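LbaCas13a H328A (C2c2) (PDB 5WLH) is a CRISPR-Cas13a effector that binds pre-crRNA and, guided by it, probably cleaves target RNA. Local coordinates at residues M635-V638 with M639-F643; L657-L660 with L661-Y665. One frame throughout, in Å; residues are numbered along the deposited sequence.

Interaction 1 of 2, residues M635-V638 with M639-F643; sequences MTVV and MKDKF. With nucleotides of chain B.
Lys642 packs against the carbonyl of Val638 one turn back in helix 635-645, in an i to i+4 pairing of an alpha-helix that reaches the bound crRNA through this lysine. Its CB is 3.8 Å from Val638 O, and CG, anti to the carbonyl carbon of Lys642 (chi1 -60°), draws closer to the same oxygen, at 3.2 Å. CD is still near that oxygen, 4.0 Å away, and a bend at chi3 (79°) then directs CE and NZ away from the helix to A36 of chain B, where CE is 3.1 Å from OP1. NZ gives OP1 of that nucleotide a hydrogen bond of 2.6 Å, so the ammonium is likely to be paired with the phosphate charge.

The amide of Lys642 donates to Val638 O as well, and Asp641 N does the same to Val637 O at 2.8 Å. Asp641 and Val637 lie side by side, the methyl CG1 of the valine resting 3.7 Å from the carboxylate atom OD2. OD1 of the same carboxylate accepts a hydrogen bond from Lys640 NZ, part of a salt bridge between sequence neighbours, and is met nearly along its C-O axis; that ammonium has a second partner in the backbone oxygen of Phe879. On the buried side, Met639 CG, turned beside its own backbone N, lies against Met635 O, and bends at chi2 and chi3 then shape the rest of the chain, while Met635 and Val638 reach Leu973 of helix 960-974. Between adjacent residues, Val638 CG1 and Met639 SD make a loose apolar contact at 4.4 Å.

Interaction 2 of 2, residues L657-L660 with L661-Y665; sequences LKKL and LIDLY
Asp663 OD2 is gripped twice: by NZ of Lys659, one turn earlier in alpha-helix 654-665, and by the hydroxyl of Tyr862. The lysine bond is an i to i+4 salt bridge of 2.6 Å between Lys659 NZ and Asp663 OD2, and it uses the syn lone pair of the carboxylate. The lysine leaves the helix with CG anti to its backbone N (chi1 177°), then bends at chi2 and chi4, so that CD and CE pass alongside OD2 before the ammonium meets it. The two side chains cross obliquely on an exposed flank. With an alanine here in place of Asp663, the Lys659 ammonium would probably lose its anionic mate and be free to swing, and the Tyr862 hydroxyl would lose this acceptor.

Next to this pair, Lys658 and Ile662 lie side by side, with Lys658 CG 3.9 Å from Ile662 CD1; the ammonium of Lys658 goes on to a salt bridge with Asp882. The buried flank is leucine-rich. Leu660 lays its CD1 3.7 Å from Leu664 CG, and both residues pack on helix 709-732, Leu660 through Met723 and Ile727, Leu664 through Glu726 and Ala731. Leu664 N donates to Leu660 O, 2.8 Å away, and Leu661 N donates to Leu657 O at 2.7 Å.

At the C-terminal end Tyr665 lies with one ring face under Leu664 CB, which sits 3.6 Å above the ring centre. Its hydroxyl is hydrogen-bonded to Glu726. In the plane of that ring, Leu661 CD2 comes up to the edge.

Interactions 1 and 2 lie in consecutive helices, 635-645 and 654-665, with centres about 11 Å apart. Each is built on i to i+4 backbone bonds, but their chemistry differs. Interaction 1 is mostly buried and includes the direct lysine-phosphate contact with the RNA; interaction 2, only partly buried, has its nearest atom about 8 Å from the nucleic acid and spends its charges on protein partners. The two helices meet through Phe643: its CD2 is 3.6 Å from Leu661 CD2, and its CZ is 3.8 Å from Leu660 CD2. Met639 CE adds a contact with Tyr665 OH, and both helices also pack on helix 709-732.

Interaction 1 of 2, residues M635-V638 with M639-F643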
loop_
_atom_site.group_PDB
_atom_site.type_symbol
_atom_site.label_atom_id
_atom_site.label_comp_id
_atom_site.label_asym_id
_atom_site.label_seq_id
_atom_site.Cartn_x
_atom_site.Cartn_y
_atom_site.Cartn_z
ATOM N N MET A 635 15.707 -5.220 -30.441
ATOM C CA MET A 635 14.398 -5.582 -29.892
ATOM C C MET A 635 13.631 -6.537 -30.797
ATOM O O MET A 635 13.001 -7.481 -30.311
ATOM C CB MET A 635 13.575 -4.326 -29.625
ATOM C CG MET A 635 14.147 -3.464 -28.502
ATOM S SD MET A 635 14.559 -4.432 -27.033
ATOM C CE MET A 635 12.915 -4.897 -26.476
ATOM N N THR A 636 13.629 -6.294 -32.112
ATOM C CA THR A 636 12.913 -7.210 -32.995
ATOM C C THR A 636 13.551 -8.595 -32.977
ATOM O O THR A 636 12.845 -9.609 -32.971
ATOM C CB THR A 636 12.839 -6.653 -34.421
ATOM O OG1 THR A 636 14.157 -6.441 -34.943
ATOM C CG2 THR A 636 12.062 -5.344 -34.440
ATOM N N VAL A 637 14.884 -8.657 -32.928
ATOM C CA VAL A 637 15.569 -9.942 -32.814
ATOM C C VAL A 637 15.173 -10.641 -31.518
ATOM O O VAL A 637 14.895 -11.846 -31.502
ATOM C CB VAL A 637 17.094 -9.751 -32.899
ATOM C CG1 VAL A 637 17.806 -11.094 -32.776
ATOM C CG2 VAL A 637 17.480 -9.052 -34.195
ATOM N N VAL A 638 15.160 -9.895 -30.408
ATOM C CA VAL A 638 14.821 -10.484 -29.111
ATOM C C VAL A 638 13.405 -11.046 -29.130
ATOM O O VAL A 638 13.143 -12.146 -28.625
ATOM C CB VAL A 638 14.980 -9.436 -27.989
ATOM C CG1 VAL A 638 14.404 -9.966 -26.686
ATOM C CG2 VAL A 638 16.426 -9.038 -27.825
ATOM N N MET A 639 12.462 -10.279 -29.675
ATOM C CA MET A 639 11.073 -10.717 -29.632
ATOM C C MET A 639 10.851 -11.925 -30.535
ATOM O O MET A 639 10.112 -12.850 -30.172
ATOM C CB MET A 639 10.142 -9.564 -30.002
ATOM C CG MET A 639 10.176 -8.389 -29.005
ATOM S SD MET A 639 10.158 -8.899 -27.271
ATOM C CE MET A 639 8.489 -9.526 -27.131
ATOM N N LYS A 640 11.492 -11.948 -31.709
ATOM C CA LYS A 640 11.379 -13.131 -32.565
ATOM C C LYS A 640 12.083 -14.326 -31.929
ATOM O O LYS A 640 11.604 -15.460 -32.023
ATOM C CB LYS A 640 11.937 -12.838 -33.965
ATOM C CG LYS A 640 13.270 -13.527 -34.272
ATOM C CD LYS A 640 13.802 -13.214 -35.659
ATOM C CE LYS A 640 15.276 -13.583 -35.754
ATOM N NZ LYS A 640 15.552 -14.925 -35.160
ATOM N N ASP A 641 13.205 -14.087 -31.246
ATOM C CA ASP A 641 13.898 -15.169 -30.560
ATOM C C ASP A 641 13.049 -15.767 -29.446
ATOM O O ASP A 641 13.158 -16.964 -29.168
ATOM C CB ASP A 641 15.231 -14.676 -29.997
ATOM C CG ASP A 641 16.304 -14.570 -31.058
ATOM O OD1 ASP A 641 16.024 -14.941 -32.227
ATOM O OD2 ASP A 641 17.415 -14.103 -30.723
ATOM N N LYS A 642 12.186 -14.969 -28.808
ATOM C CA LYS A 642 11.298 -15.547 -27.793
ATOM C C LYS A 642 10.271 -16.486 -28.409
ATOM O O LYS A 642 9.868 -17.464 -27.768
ATOM C CB LYS A 642 10.584 -14.445 -27.008
ATOM C CG LYS A 642 11.536 -13.526 -26.279
ATOM C CD LYS A 642 10.788 -12.520 -25.426
ATOM C CE LYS A 642 10.330 -13.179 -24.138
ATOM N NZ LYS A 642 9.786 -12.164 -23.177
ATOM N N PHE A 643 9.814 -16.198 -29.632
ATOM C CA PHE A 643 9.013 -17.184 -30.355
ATOM C C PHE A 643 9.801 -18.479 -30.527
ATOM O O PHE A 643 9.309 -19.575 -30.229
ATOM C CB PHE A 643 8.591 -16.632 -31.718
ATOM C CG PHE A 643 7.249 -15.947 -31.719
ATOM C CD1 PHE A 643 6.838 -15.177 -30.637
ATOM C CD2 PHE A 643 6.406 -16.048 -32.821
ATOM C CE1 PHE A 643 5.610 -14.533 -30.644
ATOM C CE2 PHE A 643 5.172 -15.414 -32.834
ATOM C CZ PHE A 643 4.776 -14.641 -31.739
ATOM P P A B 36 7.871 -13.516 -20.408
ATOM O OP1 A B 36 8.584 -13.881 -21.652
ATOM O OP2 A B 36 6.435 -13.167 -20.436
ATOM O "O5'" A B 36 8.029 -14.671 -19.339
ATOM C "C5'" A B 36 7.472 -15.951 -19.581
ATOM C "C4'" A B 36 8.460 -17.035 -19.245
ATOM O "O4'" A B 36 9.640 -16.912 -20.083
ATOM C "C3'" A B 36 8.970 -17.033 -17.820
ATOM O "O3'" A B 36 9.340 -18.385 -17.550
ATOM C "C2'" A B 36 10.228 -16.167 -17.938
ATOM O "O2'" A B 36 11.150 -16.310 -16.883
ATOM C "C1'" A B 36 10.783 -16.666 -19.269
ATOM N N9 A B 36 11.621 -15.741 -20.023
ATOM C C8 A B 36 11.481 -14.389 -20.226
ATOM N N7 A B 36 12.384 -13.896 -21.043
ATOM C C5 A B 36 13.141 -15.002 -21.424
ATOM C C6 A B 36 14.249 -15.157 -22.281
ATOM N N6 A B 36 14.818 -14.141 -22.939
ATOM N N1 A B 36 14.759 -16.403 -22.435
ATOM C C2 A B 36 14.192 -17.420 -21.780
ATOM N N3 A B 36 13.147 -17.396 -20.955
ATOM C C4 A B 36 12.667 -16.144 -20.818
#

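Interaction 2 of 2, residues L657-L660 with L661-Y665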
loop_
_atom_site.group_PDB
_atom_site.type_symbol
_atom_site.label_atom_id
_atom_site.label_comp_id
_atom_site.label_asym_id
_atom_site.label_seq_id
_atom_site.Cartn_x
_atom_site.Cartn_y
_atom_site.Cartn_z
ATOM N N LEU A 657 4.080 -17.634 -38.416
ATOM C CA LEU A 657 4.634 -16.942 -37.253
ATOM C C LEU A 657 5.174 -15.572 -37.624
ATOM O O LEU A 657 5.095 -14.631 -36.825
ATOM C CB LEU A 657 5.722 -17.790 -36.599
ATOM C CG LEU A 657 5.201 -19.107 -36.018
ATOM C CD1 LEU A 657 6.344 -20.000 -35.512
ATOM C CD2 LEU A 657 4.178 -18.839 -34.920
ATOM N N LYS A 658 5.733 -15.434 -38.829
ATOM C CA LYS A 658 6.198 -14.124 -39.262
ATOM C C LYS A 658 5.046 -13.141 -39.342
ATOM O O LYS A 658 5.172 -11.989 -38.912
ATOM C CB LYS A 658 6.895 -14.218 -40.623
ATOM C CG LYS A 658 7.185 -12.835 -41.228
ATOM C CD LYS A 658 7.283 -12.883 -42.745
ATOM C CE LYS A 658 8.629 -13.404 -43.172
ATOM N NZ LYS A 658 9.699 -12.563 -42.577
ATOM N N LYS A 659 3.921 -13.570 -39.916
ATOM C CA LYS A 659 2.751 -12.704 -39.973
ATOM C C LYS A 659 2.352 -12.250 -38.578
ATOM O O LYS A 659 2.106 -11.060 -38.348
ATOM C CB LYS A 659 1.588 -13.425 -40.653
ATOM C CG LYS A 659 0.306 -12.615 -40.690
ATOM C CD LYS A 659 -0.665 -13.085 -39.634
ATOM C CE LYS A 659 -2.098 -12.671 -39.944
ATOM N NZ LYS A 659 -2.296 -11.195 -39.868
ATOM N N LEU A 660 2.284 -13.194 -37.638
ATOM C CA LEU A 660 1.954 -12.862 -36.253
ATOM C C LEU A 660 2.989 -11.909 -35.658
ATOM O O LEU A 660 2.631 -10.899 -35.040
ATOM C CB LEU A 660 1.855 -14.147 -35.420
ATOM C CG LEU A 660 1.513 -13.991 -33.929
ATOM C CD1 LEU A 660 0.224 -13.213 -33.757
ATOM C CD2 LEU A 660 1.374 -15.344 -33.274
ATOM N N LEU A 661 4.276 -12.220 -35.835
ATOM C CA LEU A 661 5.344 -11.383 -35.291
ATOM C C LEU A 661 5.198 -9.940 -35.742
ATOM O O LEU A 661 5.314 -9.005 -34.936
ATOM C CB LEU A 661 6.705 -11.929 -35.720
ATOM C CG LEU A 661 7.269 -13.131 -34.979
ATOM C CD1 LEU A 661 8.406 -13.734 -35.792
ATOM C CD2 LEU A 661 7.731 -12.736 -33.567
ATOM N N ILE A 662 4.946 -9.740 -37.039
ATOM C CA ILE A 662 4.785 -8.385 -37.545
ATOM C C ILE A 662 3.556 -7.736 -36.927
ATOM O O ILE A 662 3.594 -6.571 -36.521
ATOM C CB ILE A 662 4.721 -8.391 -39.087
ATOM C CG1 ILE A 662 6.060 -8.859 -39.658
ATOM C CG2 ILE A 662 4.372 -7.012 -39.610
ATOM C CD1 ILE A 662 6.015 -9.149 -41.149
ATOM N N ASP A 663 2.450 -8.483 -36.826
ATOM C CA ASP A 663 1.242 -7.942 -36.204
ATOM C C ASP A 663 1.502 -7.497 -34.771
ATOM O O ASP A 663 1.048 -6.425 -34.354
ATOM C CB ASP A 663 0.133 -8.986 -36.199
ATOM C CG ASP A 663 -0.461 -9.230 -37.569
ATOM O OD1 ASP A 663 -0.138 -8.489 -38.530
ATOM O OD2 ASP A 663 -1.258 -10.181 -37.667
ATOM N N LEU A 664 2.221 -8.312 -33.998
ATOM C CA LEU A 664 2.369 -8.036 -32.572
ATOM C C LEU A 664 3.357 -6.913 -32.294
ATOM O O LEU A 664 3.161 -6.147 -31.344
ATOM C CB LEU A 664 2.804 -9.299 -31.826
ATOM C CG LEU A 664 1.798 -10.464 -31.834
ATOM C CD1 LEU A 664 2.205 -11.536 -30.848
ATOM C CD2 LEU A 664 0.365 -9.990 -31.550
ATOM N N TYR A 665 4.409 -6.781 -33.102
ATOM C CA TYR A 665 5.544 -5.961 -32.713
ATOM C C TYR A 665 5.820 -4.793 -33.652
ATOM O O TYR A 665 6.794 -4.062 -33.429
ATOM C CB TYR A 665 6.782 -6.851 -32.574
ATOM C CG TYR A 665 6.526 -7.995 -31.611
ATOM C CD1 TYR A 665 5.940 -7.756 -30.368
ATOM C CD2 TYR A 665 6.844 -9.306 -31.942
ATOM C CE1 TYR A 665 5.685 -8.796 -29.487
ATOM C CE2 TYR A 665 6.584 -10.355 -31.064
ATOM C CZ TYR A 665 6.013 -10.092 -29.840
ATOM O OH TYR A 665 5.752 -11.127 -28.963
#